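Long-range contacts in pilus assembly protein CpaE (Caulobacter crescentus, PDB 4N0P), which is assigned to pilus assembly, probably binds and hydrolyses ATP as a whole protein, and is represented here by a receiver-like domain: residues I25-A30 with T52-G57; P32-L37 with L127-G132; G57-A62 with H88-L93; V75-L80 with T101-V106. One frame throughout, in Å; residues are numbered along the deposited sequence. Where two conformers were deposited one is given.

Contact 1: residues I25-A30 with T52-G57; sequences IHAFCA and TIVRDG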
loop_
_atom_site.group_PDB
_atom_site.type_symbol
_atom_site.label_atom_id
_atom_site.label_comp_id
_atom_site.label_asym_id
_atom_site.label_seq_id
_atom_site.Cartn_x
_atom_site.Cartn_y
_atom_site.Cartn_z
ATOM N N ILE A 25 6.669 -1.129 6.679
ATOM C CA ILE A 25 5.860 -0.733 5.537
ATOM C C ILE A 25 6.761 -0.137 4.468
ATOM O O ILE A 25 7.512 0.777 4.784
ATOM C CB ILE A 25 4.758 0.317 5.910
ATOM C CG1 ILE A 25 3.806 -0.160 7.028
ATOM C CG2 ILE A 25 3.987 0.780 4.633
ATOM C CD1 ILE A 25 2.891 0.998 7.618
ATOM N N HIS A 26 6.688 -0.621 3.238
ATOM C CA HIS A 26 7.415 -0.019 2.113
ATOM C C HIS A 26 6.386 0.548 1.172
ATOM O O HIS A 26 5.537 -0.209 0.685
ATOM C CB HIS A 26 8.305 -1.032 1.374
ATOM C CG HIS A 26 9.500 -1.520 2.145
ATOM N ND1 HIS A 26 10.337 -2.494 1.616
ATOM C CD2 HIS A 26 9.942 -1.171 3.379
ATOM C CE1 HIS A 26 11.247 -2.723 2.553
ATOM N NE2 HIS A 26 11.065 -1.934 3.623
ATOM N N ALA A 27 6.420 1.875 0.933
ATOM C CA ALA A 27 5.451 2.467 0.034
ATOM C C ALA A 27 6.187 2.913 -1.234
ATOM O O ALA A 27 7.131 3.682 -1.161
ATOM C CB ALA A 27 4.747 3.651 0.720
ATOM N N PHE A 28 5.809 2.382 -2.372
ATOM C CA PHE A 28 6.399 2.756 -3.673
ATOM C C PHE A 28 5.390 3.598 -4.361
ATOM O O PHE A 28 4.437 3.057 -4.927
ATOM C CB PHE A 28 6.754 1.505 -4.513
ATOM C CG PHE A 28 7.917 0.721 -3.971
ATOM C CD1 PHE A 28 7.735 -0.221 -2.964
ATOM C CD2 PHE A 28 9.192 0.874 -4.509
ATOM C CE1 PHE A 28 8.817 -0.933 -2.452
ATOM C CE2 PHE A 28 10.265 0.151 -4.004
ATOM C CZ PHE A 28 10.073 -0.739 -2.968
ATOM N N CYS A 29 5.537 4.930 -4.245
ATOM C CA CYS A 29 4.580 5.898 -4.809
ATOM C C CYS A 29 4.977 6.325 -6.198
ATOM O O CYS A 29 6.154 6.318 -6.550
ATOM C CB CYS A 29 4.431 7.113 -3.897
ATOM S SG CYS A 29 4.169 6.692 -2.157
ATOM N N ALA A 30 3.998 6.769 -6.951
ATOM C CA ALA A 30 4.220 7.271 -8.312
ATOM C C ALA A 30 3.802 8.734 -8.414
ATOM O O ALA A 30 4.169 9.408 -9.390
ATOM C CB ALA A 30 3.433 6.425 -9.315
ATOM N N THR A 52 8.059 3.005 8.421
ATOM C CA THR A 52 7.532 3.249 7.070
ATOM C C THR A 52 8.573 3.917 6.194
ATOM O O THR A 52 9.071 4.984 6.561
ATOM C CB THR A 52 6.259 4.152 7.133
ATOM O OG1 THR A 52 5.305 3.604 8.046
ATOM C CG2 THR A 52 5.618 4.385 5.747
ATOM N N ILE A 53 8.869 3.324 5.044
ATOM C CA ILE A 53 9.834 3.864 4.081
ATOM C C ILE A 53 9.097 4.178 2.805
ATOM O O ILE A 53 8.477 3.297 2.201
ATOM C CB ILE A 53 11.002 2.868 3.808
ATOM C CG1 ILE A 53 11.738 2.459 5.100
ATOM C CG2 ILE A 53 12.003 3.493 2.808
ATOM C CD1 ILE A 53 12.475 1.133 4.904
ATOM N N VAL A 54 9.176 5.461 2.375
ATOM C CA VAL A 54 8.531 5.872 1.143
ATOM C C VAL A 54 9.616 5.882 0.009
ATOM O O VAL A 54 10.733 6.396 0.203
ATOM C CB VAL A 54 7.774 7.211 1.369
ATOM C CG1 VAL A 54 7.063 7.667 0.108
ATOM C CG2 VAL A 54 6.758 7.049 2.492
ATOM N N ARG A 55 9.344 5.161 -1.084
ATOM C CA ARG A 55 10.273 5.063 -2.218
ATOM C C ARG A 55 9.591 5.551 -3.502
ATOM O O ARG A 55 8.363 5.627 -3.567
ATOM C CB ARG A 55 10.844 3.644 -2.376
ATOM C CG ARG A 55 11.816 3.289 -1.256
ATOM C CD ARG A 55 12.330 1.889 -1.395
ATOM N NE ARG A 55 13.385 1.654 -0.422
ATOM C CZ ARG A 55 13.272 0.863 0.630
ATOM N NH1 ARG A 55 12.144 0.200 0.853
ATOM N NH2 ARG A 55 14.281 0.734 1.478
ATOM N N ASP A 56 10.405 5.915 -4.516
ATOM C CA ASP A 56 9.870 6.412 -5.782
ATOM C C ASP A 56 9.886 5.305 -6.820
ATOM O O ASP A 56 10.474 4.244 -6.586
ATOM C CB ASP A 56 10.690 7.633 -6.274
ATOM C CG ASP A 56 12.167 7.365 -6.534
ATOM O OD1 ASP A 56 12.734 6.460 -5.878
ATOM O OD2 ASP A 56 12.768 8.096 -7.361
ATOM N N GLY A 57 9.275 5.572 -7.962
ATOM C CA GLY A 57 9.266 4.634 -9.073
ATOM C C GLY A 57 8.079 3.712 -9.136
ATOM O O GLY A 57 8.052 2.830 -10.002
#
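Strands 25-28 and 52-55 run parallel, their axes 4.7 Å apart at closest and 17° from parallel, with Ile-25 paired to Thr-52 and Phe-28 to Arg-55. Four backbone hydrogen bonds join them. Arg-55 N to Ala-27 O is 2.7 Å. Cys-29 N reaches Arg-55 O just past the paired residues. Arg-55 carries the side-chain contact. Its chain is extended from CG to NE, runs alongside His-26 and brings NH1 over its ring. NH1 sits over the centre of one face of the His-26 ring, 3.3 Å above its plane. The guanidinium stands nearly upright on that ring, the planes 83° apart. Ile-53 CG2 lies over one face of the guanidinium. His-26 ND1 itself is hydrogen-bonded to Tyr-66 OH. The two strands belong to a right-handed beta-alpha-beta crossover through helix 32-42, part of the receiver-like alpha/beta fold, and strand 51-55 is an edge strand. Nearer the backbone, Arg-55 CB makes an off-centre CH-pi contact with the Phe-28 ring, 4.2 Å from its centroid. On the face of Ile-25, Ala-27, Thr-52 and Val-54, Thr-52 and Val-54 pack on helix 32-42. There Ile-25 CD1 lies 3.6 Å from Thr-52 OG1. Cys-29 SG touches Val-54 CG1.

Contact 2: residues P32-L37 with L127-G132; sequences PETAAL and LTQPLG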
loop_
_atom_site.group_PDB
_atom_site.type_symbol
_atom_site.label_atom_id
_atom_site.label_comp_id
_atom_site.label_asym_id
_atom_site.label_seq_id
_atom_site.Cartn_x
_atom_site.Cartn_y
_atom_site.Cartn_z
ATOM N N PRO A 32 3.451 12.627 -6.329
ATOM C CA PRO A 32 3.942 13.381 -5.160
ATOM C C PRO A 32 2.895 13.553 -4.060
ATOM O O PRO A 32 3.251 13.539 -2.882
ATOM C CB PRO A 32 4.307 14.752 -5.754
ATOM C CG PRO A 32 4.518 14.513 -7.191
ATOM C CD PRO A 32 3.571 13.420 -7.573
ATOM N N GLU A 33 1.609 13.687 -4.423
ATOM C CA GLU A 33 0.528 13.834 -3.435
ATOM C C GLU A 33 0.389 12.557 -2.584
ATOM O O GLU A 33 0.089 12.650 -1.395
ATOM C CB GLU A 33 -0.827 14.193 -4.089
ATOM C CG GLU A 33 -1.198 13.367 -5.316
ATOM C CD GLU A 33 -0.866 14.020 -6.641
ATOM O OE1 GLU A 33 0.327 14.320 -6.873
ATOM O OE2 GLU A 33 -1.795 14.206 -7.461
ATOM N N THR A 34 0.618 11.378 -3.193
ATOM C CA THR A 34 0.522 10.114 -2.461
ATOM C C THR A 34 1.702 9.999 -1.487
ATOM O O THR A 34 1.493 9.622 -0.340
ATOM C CB THR A 34 0.490 8.950 -3.454
ATOM O OG1 THR A 34 -0.614 9.144 -4.342
ATOM C CG2 THR A 34 0.424 7.574 -2.761
ATOM N N ALA A 35 2.936 10.332 -1.949
ATOM C CA ALA A 35 4.129 10.272 -1.093
ATOM C C ALA A 35 3.946 11.174 0.118
ATOM O O ALA A 35 4.178 10.726 1.226
ATOM C CB ALA A 35 5.380 10.688 -1.890
ATOM N N ALA A 36 3.441 12.400 -0.089
ATOM C CA ALA A 36 3.206 13.374 0.993
ATOM C C ALA A 36 2.164 12.873 2.003
ATOM O O ALA A 36 2.367 13.008 3.204
ATOM C CB ALA A 36 2.764 14.710 0.409
ATOM N N LEU A 37 1.090 12.243 1.517
ATOM C CA LEU A 37 0.026 11.689 2.342
ATOM C C LEU A 37 0.553 10.551 3.210
ATOM O O LEU A 37 0.239 10.490 4.382
ATOM C CB LEU A 37 -1.096 11.170 1.410
ATOM C CG LEU A 37 -2.081 10.207 2.047
ATOM C CD1 LEU A 37 -3.186 10.961 2.735
ATOM C CD2 LEU A 37 -2.602 9.234 0.999
ATOM N N LEU A 127 -7.019 1.908 -2.116
ATOM C CA LEU A 127 -7.339 3.249 -1.639
ATOM C C LEU A 127 -7.420 4.207 -2.791
ATOM O O LEU A 127 -6.546 4.199 -3.655
ATOM C CB LEU A 127 -6.281 3.724 -0.629
ATOM C CG LEU A 127 -6.123 2.898 0.644
ATOM C CD1 LEU A 127 -4.966 3.435 1.466
ATOM C CD2 LEU A 127 -7.404 2.905 1.484
ATOM N N THR A 128 -8.517 4.996 -2.839
ATOM C CA THR A 128 -8.722 5.915 -3.950
ATOM C C THR A 128 -8.485 7.320 -3.487
ATOM O O THR A 128 -9.153 7.809 -2.568
ATOM C CB THR A 128 -10.145 5.787 -4.571
ATOM O OG1 THR A 128 -10.517 4.414 -4.682
ATOM C CG2 THR A 128 -10.247 6.463 -5.938
ATOM N N GLN A 129 -7.523 7.957 -4.118
ATOM C CA GLN A 129 -7.198 9.337 -3.858
ATOM C C GLN A 129 -8.348 10.212 -4.384
ATOM O O GLN A 129 -9.008 9.810 -5.350
ATOM C CB GLN A 129 -5.861 9.686 -4.522
ATOM C CG GLN A 129 -4.644 9.229 -3.732
ATOM C CD GLN A 129 -3.948 10.421 -3.125
ATOM O OE1 GLN A 129 -4.496 11.134 -2.267
ATOM N NE2 GLN A 129 -2.745 10.699 -3.608
ATOM N N PRO A 130 -8.671 11.352 -3.746
ATOM C CA PRO A 130 -8.012 11.956 -2.574
ATOM C C PRO A 130 -8.418 11.290 -1.258
ATOM O O PRO A 130 -9.589 11.017 -0.993
ATOM C CB PRO A 130 -8.453 13.420 -2.646
ATOM C CG PRO A 130 -9.795 13.381 -3.301
ATOM C CD PRO A 130 -9.766 12.206 -4.255
ATOM N N LEU A 131 -7.405 11.037 -0.440
ATOM C CA LEU A 131 -7.460 10.434 0.890
ATOM C C LEU A 131 -6.893 11.372 1.915
ATOM O O LEU A 131 -6.045 12.191 1.573
ATOM C CB LEU A 131 -6.543 9.193 0.899
ATOM C CG LEU A 131 -6.947 7.960 0.175
ATOM C CD1 LEU A 131 -5.780 7.441 -0.639
ATOM C CD2 LEU A 131 -7.405 6.908 1.159
ATOM N N GLY A 132 -7.249 11.158 3.175
ATOM C CA GLY A 132 -6.639 11.867 4.290
ATOM C C GLY A 132 -5.735 10.909 5.068
ATOM O O GLY A 132 -5.917 9.682 5.002
#
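Gln-129 reaches from the loop after strand 125-128 to helix 32-42 and gives its NE2 to Thr-34 OG1. The hydrogen bond from Gln-129 NE2 to Thr-34 OG1 is short, 2.7 Å, but bent, with 131° at the hydrogen. Thr-34 OG1 lies 27° out of the amide plane. Glu-33 brings its CG, not its carboxylate, to Gln-129 NE2, at 3.5 Å. The second meeting point is Leu-37. Its CG is anti to the backbone N (chi1 163°), which carries the two methyls across to the loop. Leu-37 CD1 comes to 3.3 Å from Leu-131 O and also meets Gly-132 C. Leu-37 CD2 packs on Leu-131 CB at 3.9 Å, the two side chains crossing at about a right angle. Further out, the Gln-129 chain is bent at chi2. Its OE1 takes a weak hydrogen bond from Leu-131 N, so both ends of the amide are engaged. Thr-34 OG1 is also bonded to Glu-78, a buried residue. Leu-37 continues onto Pro-133 and Val-136. A cis peptide precedes Pro-130, and Gly-132 is the N-cap of helix 133-144. A cis-proline in the loop after the last strand is a familiar feature of receiver domains, and this receiver-like domain has it.

Contact 3: residues G57-A62 with H88-L93; sequences GGLEAA and HLLDSL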
loop_
_atom_site.group_PDB
_atom_site.type_symbol
_atom_site.label_atom_id
_atom_site.label_comp_id
_atom_site.label_asym_id
_atom_site.label_seq_id
_atom_site.Cartn_x
_atom_site.Cartn_y
_atom_site.Cartn_z
ATOM N N GLY A 57 9.275 5.572 -7.962
ATOM C CA GLY A 57 9.266 4.634 -9.073
ATOM C C GLY A 57 8.079 3.712 -9.136
ATOM O O GLY A 57 8.052 2.830 -10.002
ATOM N N GLY A 58 7.139 3.883 -8.196
ATOM C CA GLY A 58 5.893 3.125 -8.125
ATOM C C GLY A 58 6.002 1.616 -8.151
ATOM O O GLY A 58 7.043 1.055 -7.802
ATOM N N LEU A 59 4.920 0.947 -8.582
ATOM C CA LEU A 59 4.850 -0.513 -8.633
ATOM C C LEU A 59 5.988 -1.115 -9.490
ATOM O O LEU A 59 6.540 -2.162 -9.140
ATOM C CB LEU A 59 3.477 -0.925 -9.168
ATOM C CG LEU A 59 3.204 -2.406 -9.375
ATOM C CD1 LEU A 59 3.535 -3.242 -8.147
ATOM C CD2 LEU A 59 1.765 -2.607 -9.742
ATOM N N GLU A 60 6.372 -0.433 -10.588
ATOM C CA GLU A 60 7.469 -0.913 -11.449
ATOM C C GLU A 60 8.772 -1.043 -10.647
ATOM O O GLU A 60 9.432 -2.075 -10.723
ATOM C CB GLU A 60 7.662 0.052 -12.640
ATOM C CG GLU A 60 6.434 0.169 -13.543
ATOM C CD GLU A 60 5.297 1.145 -13.236
ATOM O OE1 GLU A 60 5.082 1.547 -12.064
ATOM O OE2 GLU A 60 4.552 1.442 -14.195
ATOM N N ALA A 61 9.088 -0.028 -9.803
ATOM C CA ALA A 61 10.292 -0.078 -8.967
ATOM C C ALA A 61 10.142 -1.123 -7.874
ATOM O O ALA A 61 11.132 -1.728 -7.474
ATOM C CB ALA A 61 10.548 1.271 -8.331
ATOM N N ALA A 62 8.902 -1.341 -7.401
ATOM C CA ALA A 62 8.650 -2.355 -6.362
ATOM C C ALA A 62 9.004 -3.743 -6.890
ATOM O O ALA A 62 9.723 -4.482 -6.227
ATOM C CB ALA A 62 7.184 -2.313 -5.914
ATOM N N HIS A 88 -0.980 -6.522 -14.691
ATOM C CA HIS A 88 0.173 -7.288 -15.166
ATOM C C HIS A 88 1.365 -7.187 -14.175
ATOM O O HIS A 88 2.014 -8.184 -13.843
ATOM C CB HIS A 88 0.586 -6.792 -16.563
ATOM C CG HIS A 88 1.863 -7.401 -17.057
ATOM N ND1 HIS A 88 1.920 -8.724 -17.475
ATOM C CD2 HIS A 88 3.095 -6.851 -17.179
ATOM C CE1 HIS A 88 3.183 -8.939 -17.819
ATOM N NE2 HIS A 88 3.929 -7.840 -17.663
ATOM N N LEU A 89 1.624 -5.978 -13.683
ATOM C CA LEU A 89 2.719 -5.763 -12.741
ATOM C C LEU A 89 2.426 -6.412 -11.393
ATOM O O LEU A 89 3.358 -6.881 -10.744
ATOM C CB LEU A 89 3.002 -4.273 -12.579
ATOM C CG LEU A 89 3.675 -3.568 -13.770
ATOM C CD1 LEU A 89 3.501 -2.079 -13.670
ATOM C CD2 LEU A 89 5.127 -3.891 -13.844
ATOM N N LEU A 90 1.141 -6.493 -10.990
ATOM C CA LEU A 90 0.778 -7.163 -9.726
ATOM C C LEU A 90 1.054 -8.669 -9.809
ATOM O O LEU A 90 1.481 -9.265 -8.814
ATOM C CB LEU A 90 -0.675 -6.892 -9.314
ATOM C CG LEU A 90 -0.945 -5.503 -8.736
ATOM C CD1 LEU A 90 -2.402 -5.272 -8.594
ATOM C CD2 LEU A 90 -0.284 -5.305 -7.379
ATOM N N ASP A 91 0.875 -9.266 -11.007
ATOM C CA ASP A 91 1.216 -10.678 -11.256
ATOM C C ASP A 91 2.735 -10.883 -11.030
ATOM O O ASP A 91 3.146 -11.814 -10.338
ATOM C CB ASP A 91 0.811 -11.088 -12.697
ATOM C CG ASP A 91 -0.679 -11.256 -12.998
ATOM O OD1 ASP A 91 -1.461 -11.509 -12.048
ATOM O OD2 ASP A 91 -1.058 -11.160 -14.188
ATOM N N SER A 92 3.567 -9.953 -11.553
ATOM C CA SER A 92 5.027 -9.984 -11.375
ATOM C C SER A 92 5.406 -9.782 -9.896
ATOM O O SER A 92 6.317 -10.445 -9.393
ATOM C CB SER A 92 5.688 -8.913 -12.234
ATOM O OG SER A 92 5.448 -9.140 -13.614
ATOM N N LEU A 93 4.697 -8.884 -9.195
ATOM C CA LEU A 93 4.954 -8.633 -7.772
ATOM C C LEU A 93 4.627 -9.873 -6.949
ATOM O O LEU A 93 5.415 -10.242 -6.077
ATOM C CB LEU A 93 4.136 -7.424 -7.259
ATOM C CG LEU A 93 4.348 -7.017 -5.801
ATOM C CD1 LEU A 93 5.764 -6.532 -5.563
ATOM C CD2 LEU A 93 3.342 -5.947 -5.365
#
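Leu-59 and Leu-89 lie alongside each other, pointing opposite ways, and this pair is the centre of the contact. Leu-59 CD2 comes to 3.5 Å from Leu-89 CB. With chi1 at 177°, Leu-59 CG points away from its own N, and this sends both methyls out towards the other helix. They part there. Leu-59 CD2 goes to Leu-89 and also to Leu-90 CG, at 4.1 Å, where Leu-59 and Leu-90 cross at about a right angle. Leu-59 CD1 goes to Leu-93 CD2 at 3.9 Å, with a more slanting crossing. Leu-59 is thus set among three leucines of helix 83-94. Leu-89 CD1 in turn rests against Glu-60 along CG, CD and OE2. The distance from Leu-89 CD1 to Glu-60 CG is 3.7 Å. The Glu-60 chain is bent at chi2 (85°), and its OE2 makes a weak hydrogen bond with Thr-79 OG1. Ala-62 CB only grazes Leu-93 CD1, at 4.5 Å. The segment axes are 9.7 Å apart and 24° from parallel. Helices 58-65 and 83-94 lie side by side on one face of the central parallel sheet. Leu-59 and Ala-62 also touch Val-77 of strand 74-77, and Ala-62 packs on Phe-28 of strand 24-28.

Contact 4: residues V75-L80 with T101-V106; sequences VMVETL and TKVVVV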
loop_
_atom_site.group_PDB
_atom_site.type_symbol
_atom_site.label_atom_id
_atom_site.label_comp_id
_atom_site.label_asym_id
_atom_site.label_seq_id
_atom_site.Cartn_x
_atom_site.Cartn_y
_atom_site.Cartn_z
ATOM N N VAL A 75 3.357 -3.838 1.761
ATOM C CA VAL A 75 3.854 -3.174 0.548
ATOM C C VAL A 75 2.715 -2.308 0.016
ATOM O O VAL A 75 1.630 -2.827 -0.277
ATOM C CB VAL A 75 4.362 -4.178 -0.520
ATOM C CG1 VAL A 75 4.751 -3.438 -1.808
ATOM C CG2 VAL A 75 5.557 -4.979 0.003
ATOM N N MET A 76 2.939 -1.000 -0.094
ATOM C CA MET A 76 1.937 -0.086 -0.656
ATOM C C MET A 76 2.433 0.342 -2.026
ATOM O O MET A 76 3.609 0.702 -2.162
ATOM C CB MET A 76 1.727 1.140 0.254
ATOM C CG MET A 76 1.183 0.793 1.613
ATOM S SD MET A 76 0.847 2.289 2.608
ATOM C CE MET A 76 -0.529 2.938 1.789
ATOM N N VAL A 77 1.601 0.199 -3.065
ATOM C CA VAL A 77 2.069 0.493 -4.423
ATOM C C VAL A 77 1.095 1.390 -5.178
ATOM O O VAL A 77 -0.108 1.400 -4.927
ATOM C CB VAL A 77 2.365 -0.787 -5.242
ATOM C CG1 VAL A 77 3.565 -1.551 -4.677
ATOM C CG2 VAL A 77 1.123 -1.681 -5.340
ATOM N N GLU A 78 1.629 2.070 -6.199
ATOM C CA GLU A 78 0.846 2.955 -7.040
ATOM C C GLU A 78 1.473 2.946 -8.431
ATOM O O GLU A 78 2.680 2.731 -8.557
ATOM C CB GLU A 78 0.900 4.354 -6.408
ATOM C CG GLU A 78 0.084 5.437 -7.048
ATOM C CD GLU A 78 0.283 6.806 -6.429
ATOM O OE1 GLU A 78 1.441 7.152 -6.092
ATOM O OE2 GLU A 78 -0.724 7.540 -6.299
ATOM N N THR A 79 0.675 3.168 -9.466
ATOM C CA THR A 79 1.219 3.265 -10.834
ATOM C C THR A 79 0.558 4.442 -11.562
ATOM O O THR A 79 -0.582 4.773 -11.251
ATOM C CB THR A 79 1.051 1.940 -11.608
ATOM O OG1 THR A 79 1.635 2.099 -12.911
ATOM C CG2 THR A 79 -0.410 1.516 -11.755
ATOM N N LEU A 80 1.248 5.040 -12.541
ATOM C CA LEU A 80 0.653 6.089 -13.385
ATOM C C LEU A 80 0.099 5.511 -14.706
ATOM O O LEU A 80 -0.468 6.254 -15.507
ATOM C CB LEU A 80 1.733 7.132 -13.749
ATOM C CG LEU A 80 2.403 7.921 -12.635
ATOM C CD1 LEU A 80 3.765 8.427 -13.096
ATOM C CD2 LEU A 80 1.555 9.084 -12.228
ATOM N N THR A 101 3.331 -11.186 3.680
ATOM C CA THR A 101 3.266 -9.826 3.144
ATOM C C THR A 101 1.853 -9.471 2.649
ATOM O O THR A 101 1.237 -10.209 1.875
ATOM C CB THR A 101 4.300 -9.672 1.989
ATOM O OG1 THR A 101 5.608 -9.816 2.544
ATOM C CG2 THR A 101 4.201 -8.311 1.274
ATOM N N LYS A 102 1.383 -8.308 3.060
ATOM C CA LYS A 102 0.099 -7.759 2.584
ATOM C C LYS A 102 0.388 -6.705 1.528
ATOM O O LYS A 102 1.404 -6.007 1.618
ATOM C CB LYS A 102 -0.691 -7.139 3.750
ATOM C CG LYS A 102 -1.124 -8.205 4.774
ATOM C CD LYS A 102 -1.928 -7.609 5.900
ATOM C CE LYS A 102 -2.111 -8.592 7.047
ATOM N NZ LYS A 102 -2.968 -9.752 6.661
ATOM N N VAL A 103 -0.501 -6.574 0.548
ATOM C CA VAL A 103 -0.318 -5.578 -0.505
ATOM C C VAL A 103 -1.516 -4.632 -0.523
ATOM O O VAL A 103 -2.673 -5.067 -0.528
ATOM C CB VAL A 103 -0.062 -6.235 -1.902
ATOM C CG1 VAL A 103 -0.076 -5.190 -3.028
ATOM C CG2 VAL A 103 1.264 -7.016 -1.908
ATOM N N VAL A 104 -1.227 -3.324 -0.540
ATOM C CA VAL A 104 -2.262 -2.294 -0.609
ATOM C C VAL A 104 -1.973 -1.488 -1.877
ATOM O O VAL A 104 -0.834 -1.094 -2.093
ATOM C CB VAL A 104 -2.281 -1.408 0.670
ATOM C CG1 VAL A 104 -3.162 -0.185 0.463
ATOM C CG2 VAL A 104 -2.766 -2.208 1.880
ATOM N N VAL A 105 -2.996 -1.216 -2.671
ATOM C CA VAL A 105 -2.836 -0.439 -3.895
ATOM C C VAL A 105 -3.460 0.932 -3.682
ATOM O O VAL A 105 -4.559 1.026 -3.159
ATOM C CB VAL A 105 -3.473 -1.186 -5.114
ATOM C CG1 VAL A 105 -3.499 -0.293 -6.380
ATOM C CG2 VAL A 105 -2.766 -2.533 -5.381
ATOM N N VAL A 106 -2.758 1.990 -4.112
ATOM C CA VAL A 106 -3.293 3.347 -4.090
ATOM C C VAL A 106 -3.522 3.721 -5.553
ATOM O O VAL A 106 -2.599 3.617 -6.350
ATOM C CB VAL A 106 -2.371 4.361 -3.370
ATOM C CG1 VAL A 106 -3.011 5.751 -3.382
ATOM C CG2 VAL A 106 -2.065 3.917 -1.938
HETATM O O HOH W 1 -1.989 2.873 -9.021
#
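Met-76 reaches Val-106 by a chain that is straight at chi2 and turns at chi3 (71°), which swings CE to 4.1 Å from Val-106 CG2. Glu-78 instead is extended, with a chi1 of -176° that turns the chain away from its own N. Glu-78 CG passes 3.3 Å from Val-106 O, and the carboxylate is carried towards helix 32-42 and the loop before it. OE1 takes the backbone N-H groups of Ala-30 and Arg-31. With Thr-34 at OE2, three partners hold this buried carboxylate. Strands 75-77 and 102-106 are parallel neighbours, 21° apart in direction. They belong to the beta-alpha-beta unit through helix 83-94. In the five-stranded sheet of the receiver-like fold, strand 74-77 is the central strand and 102-107 its neighbour. Four nearly straight backbone hydrogen bonds join them, from Val-75 N to Lys-102 O at one end to Val-106 N to Val-77 O, 2.8 Å, at the other. Beyond the last, a water bridges Thr-79 N and Val-106 O. It accepts from Thr-79 N at 2.7 Å and donates to Val-106 O at 2.8 Å. On the face of Val-75, Val-77, Val-103 and Val-105, the closest side-chain approach between valines is Val-77 CG2 to Val-105 CG2, 4.0 Å. Val-75 CG2 also meets Thr-101 CG2 at 3.8 Å.

Contacts 1 and 4 are both parallel strand pairs of one sheet, and both are backbone-paired. Contact 4 is buried near the chain centre, and its side chains are mostly valines. Contact 1 involves an edge strand, is partly exposed, and includes polar side chains, with an arginine beside a histidine and a phenylalanine. Strands 24-28 and 74-77 are neighbours, so the two pairs adjoin. Contact 3 is a buried leucine pairing of two helices, while contact 2 is partly buried and joins a helix to a loop through an amide and a leucine. They lie about 18 Å apart between centres, with no touch. Glu-78 ties contact 4 to contacts 1 and 2. Contact 1 shares Gly-57 with contact 3.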